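Local coordinates for protein chitinase A (Pteris ryukyuensis, PDB 4RL3) that probably hydrolyses the beta-1,4 linkages of chitin as a family 18 glycoside hydrolase, this chain being the catalytic domain of a longer LysM-containing protein, at residues F4-G9 and I245-A250; F28-A33 and S71-M76; L179-F184 and K212-F217. All blocks are in the same frame, centred on the assembly; numbering follows the deposited sequence.

Interaction 1. Residues F4-G9 and I245-A250; sequences FREYIG and IFIFSA. With EDO (1,2-ethanediol), chain C.
The Tyr7 ring packs against Phe246 and Phe248, and its carbonyl binds Ala250, where strand 3-8 and strand 244-248, the first and last strands of the TIM barrel, run parallel and close the cylinder. The edge of the Phe248 ring is directed at one face of Tyr7, with Phe248 CD1 3.6 Å from Tyr7 CG, an offset edge-to-face pair. Phe246 comes instead to the rim of the tyrosine, its CD2 3.5 Å from Tyr7 CE1, and these two rings are inclined at 61°. Tyr7 CG lies anti to its own carbonyl carbon (chi1 -74°), which carries the ring into this aromatic cluster. Its hydroxyl is hydrogen-bonded to Asp120 on strand 118-123, which carries the aspartates of the DxDxE motif of family 18, so the ring is fixed at its far end as well as over its face.

Ala250 opens helix 250-254 and ties it to the first strand: its N donates to Tyr7 O over 2.8 Å, an almost straight bond (172° at the hydrogen). The Ala250 methyl CB fills the space between the side chains of Ile8 and Glu6, 3.4 Å from Glu6 OE2.

Ile247 continues the parallel ladder, its N bonded to Arg5 O and its O to Tyr7 N. On the outer side of the barrel, Ile247 CD1 touches the edge of the Phe4 ring, 3.7 Å from CE1, and Phe4 in turn lies beneath helix 261-271. Beyond the strand the Phe248-Ser249 peptide is cis, consistent with the cis peptide known at the end of the last barrel strand in family 18 enzymes. Ser249 OG caps the helix at Gly252 N and shares a 2.6 Å hydrogen bond with O2 of the bound 1,2-ethanediol.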
loop_
_atom_site.group_PDB
_atom_site.type_symbol
_atom_site.label_atom_id
_atom_site.label_comp_id
_atom_site.label_asym_id
_atom_site.label_seq_id
_atom_site.Cartn_x
_atom_site.Cartn_y
_atom_site.Cartn_z
ATOM N N PHE A 4 4.716 -10.484 -1.780
ATOM C CA PHE A 4 3.806 -10.054 -2.831
ATOM C C PHE A 4 2.631 -9.365 -2.158
ATOM O O PHE A 4 2.074 -9.908 -1.209
ATOM C CB PHE A 4 3.298 -11.227 -3.674
ATOM C CG PHE A 4 2.255 -10.810 -4.654
ATOM C CD1 PHE A 4 2.622 -10.113 -5.801
ATOM C CD2 PHE A 4 0.905 -11.021 -4.402
ATOM C CE1 PHE A 4 1.672 -9.677 -6.695
ATOM C CE2 PHE A 4 -0.046 -10.577 -5.290
ATOM C CZ PHE A 4 0.336 -9.903 -6.434
ATOM N N ARG A 5 2.260 -8.184 -2.646
ATOM C CA ARG A 5 1.123 -7.443 -2.076
ATOM C C ARG A 5 0.130 -7.003 -3.143
ATOM O O ARG A 5 0.515 -6.701 -4.272
ATOM C CB ARG A 5 1.594 -6.224 -1.279
ATOM C CG ARG A 5 2.962 -6.401 -0.628
ATOM C CD ARG A 5 3.338 -5.230 0.251
ATOM N NE ARG A 5 2.680 -5.277 1.553
ATOM C CZ ARG A 5 2.557 -4.236 2.376
ATOM N NH1 ARG A 5 3.006 -3.042 2.026
ATOM N NH2 ARG A 5 1.938 -4.392 3.541
ATOM N N GLU A 6 -1.148 -6.997 -2.765
ATOM C CA GLU A 6 -2.260 -6.708 -3.665
ATOM C C GLU A 6 -3.204 -5.712 -2.991
ATOM O O GLU A 6 -3.867 -6.053 -2.003
ATOM C CB GLU A 6 -3.018 -8.010 -3.977
ATOM C CG GLU A 6 -4.159 -7.886 -4.985
ATOM C CD GLU A 6 -3.714 -7.978 -6.430
ATOM O OE1 GLU A 6 -2.498 -8.020 -6.700
ATOM O OE2 GLU A 6 -4.610 -7.990 -7.299
ATOM N N TYR A 7 -3.283 -4.493 -3.522
ATOM C CA TYR A 7 -4.322 -3.556 -3.082
ATOM C C TYR A 7 -5.692 -4.050 -3.524
ATOM O O TYR A 7 -5.830 -4.628 -4.616
ATOM C CB TYR A 7 -4.087 -2.141 -3.627
ATOM C CG TYR A 7 -2.958 -1.379 -2.957
ATOM C CD1 TYR A 7 -1.627 -1.558 -3.349
ATOM C CD2 TYR A 7 -3.217 -0.473 -1.938
ATOM C CE1 TYR A 7 -0.605 -0.860 -2.747
ATOM C CE2 TYR A 7 -2.190 0.241 -1.333
ATOM C CZ TYR A 7 -0.883 0.038 -1.736
ATOM O OH TYR A 7 0.158 0.723 -1.147
ATOM N N ILE A 8 -6.700 -3.845 -2.675
ATOM C CA ILE A 8 -8.054 -4.288 -2.984
ATOM C C ILE A 8 -9.126 -3.500 -2.236
ATOM O O ILE A 8 -8.975 -3.196 -1.054
ATOM C CB ILE A 8 -8.202 -5.798 -2.674
ATOM C CG1 ILE A 8 -9.600 -6.326 -3.043
ATOM C CG2 ILE A 8 -7.889 -6.109 -1.212
ATOM C CD1 ILE A 8 -9.663 -7.826 -3.122
ATOM N N GLY A 9 -10.211 -3.185 -2.945
ATOM C CA GLY A 9 -11.468 -2.776 -2.315
ATOM C C GLY A 9 -11.999 -1.378 -2.546
ATOM O O GLY A 9 -13.114 -1.095 -2.136
ATOM N N ILE A 245 7.174 -7.610 -4.903
ATOM C CA ILE A 245 6.393 -6.918 -5.918
ATOM C C ILE A 245 5.012 -6.627 -5.344
ATOM O O ILE A 245 4.454 -7.461 -4.633
ATOM C CB ILE A 245 6.207 -7.800 -7.184
ATOM C CG1 ILE A 245 7.558 -8.122 -7.826
ATOM C CG2 ILE A 245 5.304 -7.125 -8.199
ATOM C CD1 ILE A 245 7.485 -9.170 -8.908
ATOM N N PHE A 246 4.450 -5.459 -5.657
ATOM C CA PHE A 246 3.021 -5.239 -5.408
ATOM C C PHE A 246 2.284 -4.755 -6.652
ATOM O O PHE A 246 2.883 -4.196 -7.570
ATOM C CB PHE A 246 2.768 -4.306 -4.212
ATOM C CG PHE A 246 3.006 -2.844 -4.494
ATOM C CD1 PHE A 246 4.267 -2.294 -4.379
ATOM C CD2 PHE A 246 1.951 -2.015 -4.864
ATOM C CE1 PHE A 246 4.481 -0.946 -4.627
ATOM C CE2 PHE A 246 2.160 -0.672 -5.125
ATOM C CZ PHE A 246 3.425 -0.132 -5.008
ATOM N N ILE A 247 0.970 -4.970 -6.646
ATOM C CA ILE A 247 0.086 -4.604 -7.748
ATOM C C ILE A 247 -1.037 -3.717 -7.254
ATOM O O ILE A 247 -1.640 -3.979 -6.212
ATOM C CB ILE A 247 -0.502 -5.859 -8.432
ATOM C CG1 ILE A 247 0.619 -6.611 -9.159
ATOM C CG2 ILE A 247 -1.645 -5.502 -9.386
ATOM C CD1 ILE A 247 0.195 -7.972 -9.687
ATOM N N PHE A 248 -1.265 -2.637 -7.988
ATOM C CA PHE A 248 -2.458 -1.822 -7.844
ATOM C C PHE A 248 -3.296 -2.084 -9.098
ATOM O O PHE A 248 -2.954 -1.589 -10.175
ATOM C CB PHE A 248 -2.047 -0.350 -7.735
ATOM C CG PHE A 248 -3.138 0.531 -7.228
ATOM C CD1 PHE A 248 -3.343 0.671 -5.862
ATOM C CD2 PHE A 248 -3.972 1.196 -8.096
ATOM C CE1 PHE A 248 -4.348 1.465 -5.372
ATOM C CE2 PHE A 248 -4.989 2.000 -7.614
ATOM C CZ PHE A 248 -5.181 2.126 -6.250
ATOM N N SER A 249 -4.368 -2.875 -9.034
ATOM C CA SER A 249 -5.011 -3.398 -7.825
ATOM C C SER A 249 -5.873 -4.584 -8.229
ATOM O O SER A 249 -6.131 -4.792 -9.418
ATOM C CB SER A 249 -5.944 -2.345 -7.242
ATOM O OG SER A 249 -6.929 -1.956 -8.194
ATOM N N ALA A 250 -6.376 -5.322 -7.252
ATOM C CA ALA A 250 -7.310 -6.414 -7.541
ATOM C C ALA A 250 -8.558 -5.909 -8.277
ATOM O O ALA A 250 -9.065 -6.587 -9.173
ATOM C CB ALA A 250 -7.711 -7.121 -6.255
HETATM C C1 EDO C . -7.749 0.158 -5.195
HETATM O O1 EDO C . -8.557 -0.854 -4.566
HETATM C C2 EDO C . -8.471 0.810 -6.378
HETATM O O2 EDO C . -8.607 -0.098 -7.466
#

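Interaction 2. Residues F28-A33 and S71-M76; sequences FHFILA and SNVKVM
Over one face of the His29 imidazole sits the methyl of Met76, its CE 3.3 Å from the ring centroid and only 3° off the normal, a CH-pi contact between adjacent parallel strands of the TIM barrel. The thioether folds back at chi2 (81°) to get there, which also brings Met76 SD over the same ring, 4.1 Å from its centroid. At the imidazole edge, in plane, a water lies 3.0 Å from His29 NE2 and accepts a hydrogen bond from Lys74 NZ. Lys74 runs extended alongside the histidine, its amino group also bonded to Ser152, while His29 ND1 is hydrogen-bonded to Arg5 NE. Both ring nitrogens thus have partners, and the methyl rests on a ring whose rotation is fixed.

On the other side of the sheet the contacts between the strands are largely apolar. Val73 CG1 approaches the rim of Phe30, 3.8 Å from CD2, and Phe28 CE1 stands above the middle of one face of that same ring. Val73 CG2 lies beside Phe28, so the two branches of one valine serve two phenylalanines. Val75 fits between Phe30 and Leu32, its CG1 3.9 Å from Leu32 CD1. Helix 60-69, which connects the two strands in a beta-alpha-beta crossover, covers this layer through Ile66 on Phe30 and Val63 on Val75.

Five backbone hydrogen bonds join strand 27-36 to residues 72-76. They begin where Phe28 N donates to Asn72 O and finish with Leu32 N bonded to Met76 O at 2.9 Å.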
loop_
_atom_site.group_PDB
_atom_site.type_symbol
_atom_site.label_atom_id
_atom_site.label_comp_id
_atom_site.label_asym_id
_atom_site.label_seq_id
_atom_site.Cartn_x
_atom_site.Cartn_y
_atom_site.Cartn_z
ATOM N N PHE A 28 2.277 -13.267 1.401
ATOM C CA PHE A 28 1.186 -12.634 0.664
ATOM C C PHE A 28 0.451 -11.619 1.519
ATOM O O PHE A 28 -0.073 -11.956 2.583
ATOM C CB PHE A 28 0.188 -13.705 0.191
ATOM C CG PHE A 28 -0.803 -13.198 -0.820
ATOM C CD1 PHE A 28 -1.803 -12.310 -0.449
ATOM C CD2 PHE A 28 -0.715 -13.578 -2.149
ATOM C CE1 PHE A 28 -2.703 -11.831 -1.379
ATOM C CE2 PHE A 28 -1.609 -13.097 -3.084
ATOM C CZ PHE A 28 -2.606 -12.222 -2.699
ATOM N N HIS A 29 0.401 -10.373 1.059
ATOM C CA HIS A 29 -0.363 -9.333 1.743
ATOM C C HIS A 29 -1.476 -8.786 0.866
ATOM O O HIS A 29 -1.204 -8.273 -0.222
ATOM C CB HIS A 29 0.526 -8.148 2.133
ATOM C CG HIS A 29 1.669 -8.501 3.036
ATOM N ND1 HIS A 29 2.718 -7.638 3.277
ATOM C CD2 HIS A 29 1.920 -9.606 3.783
ATOM C CE1 HIS A 29 3.577 -8.204 4.106
ATOM N NE2 HIS A 29 3.112 -9.394 4.433
ATOM N N PHE A 30 -2.724 -8.876 1.328
ATOM C CA PHE A 30 -3.764 -8.007 0.787
ATOM C C PHE A 30 -3.665 -6.659 1.503
ATOM O O PHE A 30 -3.365 -6.603 2.694
ATOM C CB PHE A 30 -5.163 -8.578 1.015
ATOM C CG PHE A 30 -5.493 -9.772 0.174
ATOM C CD1 PHE A 30 -5.775 -9.626 -1.174
ATOM C CD2 PHE A 30 -5.567 -11.041 0.735
ATOM C CE1 PHE A 30 -6.102 -10.714 -1.950
ATOM C CE2 PHE A 30 -5.891 -12.140 -0.046
ATOM C CZ PHE A 30 -6.158 -11.975 -1.383
ATOM N N ILE A 31 -3.943 -5.584 0.773
ATOM C CA ILE A 31 -4.016 -4.250 1.362
ATOM C C ILE A 31 -5.365 -3.622 1.030
ATOM O O ILE A 31 -5.606 -3.197 -0.101
ATOM C CB ILE A 31 -2.876 -3.338 0.883
ATOM C CG1 ILE A 31 -1.520 -4.024 1.036
ATOM C CG2 ILE A 31 -2.896 -2.032 1.683
ATOM C CD1 ILE A 31 -0.385 -3.230 0.446
ATOM N N LEU A 32 -6.242 -3.588 2.023
ATOM C CA LEU A 32 -7.544 -2.949 1.892
ATOM C C LEU A 32 -7.371 -1.470 1.616
ATOM O O LEU A 32 -6.635 -0.785 2.336
ATOM C CB LEU A 32 -8.368 -3.155 3.176
ATOM C CG LEU A 32 -8.866 -4.580 3.378
ATOM C CD1 LEU A 32 -9.348 -4.824 4.808
ATOM C CD2 LEU A 32 -9.951 -4.904 2.364
ATOM N N ALA A 33 -8.066 -0.980 0.591
ATOM C CA ALA A 33 -7.964 0.416 0.182
ATOM C C ALA A 33 -9.381 1.002 0.170
ATOM O O ALA A 33 -10.195 0.518 -0.595
ATOM C CB ALA A 33 -7.323 0.498 -1.199
ATOM N N SER A 71 -2.163 -19.789 5.255
ATOM C CA SER A 71 -1.336 -19.379 6.386
ATOM C C SER A 71 -0.268 -18.342 6.020
ATOM O O SER A 71 0.288 -17.692 6.907
ATOM C CB SER A 71 -0.678 -20.604 7.041
ATOM O OG SER A 71 0.251 -21.255 6.183
ATOM N N ASN A 72 -0.010 -18.178 4.724
ATOM C CA ASN A 72 0.932 -17.182 4.241
ATOM C C ASN A 72 0.303 -15.824 3.985
ATOM O O ASN A 72 1.008 -14.922 3.551
ATOM C CB ASN A 72 1.625 -17.669 2.968
ATOM C CG ASN A 72 0.668 -17.855 1.802
ATOM O OD1 ASN A 72 -0.457 -18.345 1.973
ATOM N ND2 ASN A 72 1.104 -17.464 0.614
ATOM N N VAL A 73 -0.999 -15.687 4.238
ATOM C CA VAL A 73 -1.722 -14.432 3.970
ATOM C C VAL A 73 -1.888 -13.550 5.211
ATOM O O VAL A 73 -2.291 -14.014 6.280
ATOM C CB VAL A 73 -3.098 -14.706 3.334
ATOM C CG1 VAL A 73 -3.930 -13.427 3.250
ATOM C CG2 VAL A 73 -2.923 -15.331 1.947
ATOM N N LYS A 74 -1.559 -12.271 5.039
ATOM C CA LYS A 74 -1.891 -11.207 5.985
ATOM C C LYS A 74 -2.730 -10.169 5.249
ATOM O O LYS A 74 -2.727 -10.106 4.012
ATOM C CB LYS A 74 -0.628 -10.545 6.543
ATOM C CG LYS A 74 0.218 -11.405 7.472
ATOM C CD LYS A 74 1.395 -10.585 7.990
ATOM C CE LYS A 74 2.316 -11.338 8.928
ATOM N NZ LYS A 74 3.448 -10.460 9.352
ATOM N N VAL A 75 -3.476 -9.372 6.009
ATOM C CA VAL A 75 -4.306 -8.314 5.423
ATOM C C VAL A 75 -4.016 -7.003 6.149
ATOM O O VAL A 75 -4.081 -6.940 7.374
ATOM C CB VAL A 75 -5.817 -8.655 5.467
ATOM C CG1 VAL A 75 -6.638 -7.572 4.771
ATOM C CG2 VAL A 75 -6.064 -10.001 4.796
ATOM N N MET A 76 -3.648 -5.977 5.388
ATOM C CA MET A 76 -3.337 -4.655 5.944
ATOM C C MET A 76 -4.384 -3.659 5.454
ATOM O O MET A 76 -5.263 -4.023 4.672
ATOM C CB MET A 76 -1.908 -4.252 5.542
ATOM C CG MET A 76 -0.800 -5.114 6.176
ATOM S SD MET A 76 -0.558 -6.671 5.313
ATOM C CE MET A 76 0.897 -7.246 6.185
HETATM O O HOH W 1 4.670 -10.367 6.765
#

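Interaction 3. Residues L179-F184 and K212-F217; sequences LVNFQF and KVLASF
Ser216 OG donates a hydrogen bond of 2.7 Å to Phe182 O, approaching in the plane of that carbonyl, at a point where the sixth and seventh strands of the TIM barrel have parted. Beside it the Phe184 ring turns its edge to the second segment, with CE2 3.4 Å from Leu214 O in the ring plane. That carbonyl oxygen is buried and has no hydrogen-bond partner, so the aromatic C-H edge is what it faces. The ring reaches this place because Phe184 CG lies anti to its carbonyl carbon (chi1 -72°), and one face is covered by Phe182, whose CD1 stands over its centre. Cutting Phe184 back to an alanine here would probably open a gap beside Leu214 O and leave the Phe182 ring free to turn.

Nearer the start of the pair, the backbones still hold together. Val180 N is bonded to Lys212 O at 2.8 Å, and Leu214 N to Val180 O at 3.0 Å. These two bonds enclose a single bridge between Val180 and Val213, with Val180 CB lying 4.1 Å from Val213 CG2. Past it, an inverse gamma turn centred on Asn181 bends the first chain away.

In the next shell, Tyr196 steadies both sides, its ring meeting Phe184 and its hydroxyl bonded to Ser216 O. Gln183 NE2 is held by Ala157 O, which sets that side chain among the groups near a bound acetate. Asn181 is fixed in the barrel interior by Arg5 NH1 on its OD1 and Tyr7 OH on its ND2. The amide lies alongside Leu214, whose CD1 approaches Asn181 OD1 to 3.5 Å.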
loop_
_atom_site.group_PDB
_atom_site.type_symbol
_atom_site.label_atom_id
_atom_site.label_comp_id
_atom_site.label_asym_id
_atom_site.label_seq_id
_atom_site.Cartn_x
_atom_site.Cartn_y
_atom_site.Cartn_z
ATOM N N LEU A 179 8.335 -1.805 4.762
ATOM C CA LEU A 179 8.237 -1.926 3.302
ATOM C C LEU A 179 7.909 -0.591 2.661
ATOM O O LEU A 179 7.140 0.204 3.212
ATOM C CB LEU A 179 7.167 -2.945 2.911
ATOM C CG LEU A 179 7.352 -4.383 3.384
ATOM C CD1 LEU A 179 6.071 -5.163 3.220
ATOM C CD2 LEU A 179 8.499 -5.049 2.638
ATOM N N VAL A 180 8.530 -0.348 1.510
ATOM C CA VAL A 180 8.281 0.839 0.714
ATOM C C VAL A 180 7.586 0.386 -0.568
ATOM O O VAL A 180 8.205 -0.229 -1.450
ATOM C CB VAL A 180 9.588 1.615 0.421
ATOM C CG1 VAL A 180 9.288 2.848 -0.435
ATOM C CG2 VAL A 180 10.271 2.013 1.728
ATOM N N ASN A 181 6.285 0.671 -0.639
ATOM C CA ASN A 181 5.456 0.384 -1.812
ATOM C C ASN A 181 5.618 1.521 -2.832
ATOM O O ASN A 181 4.692 2.301 -3.049
ATOM C CB ASN A 181 3.961 0.284 -1.444
ATOM C CG ASN A 181 3.580 -0.982 -0.674
ATOM O OD1 ASN A 181 4.419 -1.760 -0.186
ATOM N ND2 ASN A 181 2.285 -1.166 -0.535
ATOM N N PHE A 182 6.794 1.640 -3.439
ATOM C CA PHE A 182 7.022 2.726 -4.371
ATOM C C PHE A 182 6.153 2.496 -5.610
ATOM O O PHE A 182 6.137 1.406 -6.164
ATOM C CB PHE A 182 8.499 2.843 -4.757
ATOM C CG PHE A 182 8.813 4.103 -5.506
ATOM C CD1 PHE A 182 8.574 4.179 -6.866
ATOM C CD2 PHE A 182 9.294 5.219 -4.849
ATOM C CE1 PHE A 182 8.819 5.334 -7.564
ATOM C CE2 PHE A 182 9.540 6.389 -5.549
ATOM C CZ PHE A 182 9.306 6.442 -6.908
ATOM N N GLN A 183 5.416 3.521 -6.021
ATOM C CA GLN A 183 4.475 3.407 -7.129
ATOM C C GLN A 183 5.149 3.612 -8.487
ATOM O O GLN A 183 5.175 4.724 -9.019
ATOM C CB GLN A 183 3.354 4.425 -6.974
ATOM C CG GLN A 183 2.542 4.275 -5.694
ATOM C CD GLN A 183 1.417 5.291 -5.626
ATOM O OE1 GLN A 183 0.840 5.667 -6.644
ATOM N NE2 GLN A 183 1.119 5.758 -4.425
ATOM N N PHE A 184 5.654 2.530 -9.069
ATOM C CA PHE A 184 6.376 2.619 -10.350
ATOM C C PHE A 184 5.446 2.814 -11.539
ATOM O O PHE A 184 5.897 3.195 -12.624
ATOM C CB PHE A 184 7.276 1.402 -10.536
ATOM C CG PHE A 184 8.480 1.426 -9.640
ATOM C CD1 PHE A 184 9.582 2.222 -9.951
ATOM C CD2 PHE A 184 8.508 0.695 -8.461
ATOM C CE1 PHE A 184 10.683 2.266 -9.111
ATOM C CE2 PHE A 184 9.616 0.725 -7.630
ATOM C CZ PHE A 184 10.705 1.519 -7.946
ATOM N N LYS A 212 14.113 -2.729 1.212
ATOM C CA LYS A 212 12.706 -2.625 1.583
ATOM C C LYS A 212 11.834 -2.135 0.434
ATOM O O LYS A 212 10.631 -1.952 0.602
ATOM C CB LYS A 212 12.566 -1.660 2.763
ATOM C CG LYS A 212 13.214 -2.159 4.037
ATOM C CD LYS A 212 13.029 -1.173 5.178
ATOM C CE LYS A 212 13.339 -1.806 6.522
ATOM N NZ LYS A 212 13.393 -0.783 7.594
ATOM N N VAL A 213 12.421 -1.896 -0.730
ATOM C CA VAL A 213 11.702 -1.212 -1.798
ATOM C C VAL A 213 11.132 -2.228 -2.795
ATOM O O VAL A 213 11.866 -2.890 -3.516
ATOM C CB VAL A 213 12.590 -0.163 -2.512
ATOM C CG1 VAL A 213 11.781 0.584 -3.560
ATOM C CG2 VAL A 213 13.171 0.816 -1.495
ATOM N N LEU A 214 9.805 -2.345 -2.815
ATOM C CA LEU A 214 9.125 -3.279 -3.717
ATOM C C LEU A 214 8.955 -2.694 -5.112
ATOM O O LEU A 214 8.716 -1.504 -5.264
ATOM C CB LEU A 214 7.755 -3.660 -3.154
ATOM C CG LEU A 214 7.759 -4.220 -1.731
ATOM C CD1 LEU A 214 6.332 -4.447 -1.288
ATOM C CD2 LEU A 214 8.579 -5.490 -1.631
ATOM N N ALA A 215 9.089 -3.541 -6.132
ATOM C CA ALA A 215 8.718 -3.170 -7.482
ATOM C C ALA A 215 7.215 -3.233 -7.593
ATOM O O ALA A 215 6.552 -3.856 -6.764
ATOM C CB ALA A 215 9.357 -4.111 -8.488
ATOM N N SER A 216 6.666 -2.589 -8.612
ATOM C CA SER A 216 5.222 -2.558 -8.802
ATOM C C SER A 216 4.797 -2.228 -10.221
ATOM O O SER A 216 5.577 -1.704 -11.042
ATOM C CB SER A 216 4.568 -1.560 -7.847
ATOM O OG SER A 216 5.072 -0.255 -8.053
ATOM N N PHE A 217 3.542 -2.557 -10.492
ATOM C CA PHE A 217 2.862 -2.152 -11.702
ATOM C C PHE A 217 1.365 -2.032 -11.458
ATOM O O PHE A 217 0.856 -2.492 -10.439
ATOM C CB PHE A 217 3.182 -3.095 -12.885
ATOM C CG PHE A 217 2.869 -4.557 -12.644
ATOM C CD1 PHE A 217 1.598 -5.055 -12.872
ATOM C CD2 PHE A 217 3.859 -5.435 -12.227
ATOM C CE1 PHE A 217 1.310 -6.399 -12.673
ATOM C CE2 PHE A 217 3.586 -6.777 -12.030
ATOM C CZ PHE A 217 2.298 -7.251 -12.249
#

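How the interactions relate
All three contacts line one barrel wall. Interactions 1 and 2 have centres about 9 Å apart and share the seam between strands 3-8 and 27-36, where Glu6 N lies 2.8 Å from His29 O, a probable hydrogen bond. Interaction 3 adjoins interaction 1, at about 11 Å between centres, through Phe246 N and Ala215 O at 2.9 Å. Interactions 2 and 3, about 16 Å apart, meet inside the barrel, where Ile31 CD1 packs 3.5 Å from Asn181 ND2. Bound acetate lies about 3 Å from the side chains of Tyr7 and Gln183, and magnesium about 4 Å from Gln183, so interactions 1 and 3 reach the pocket; Ile31 is about 13 Å from the metal.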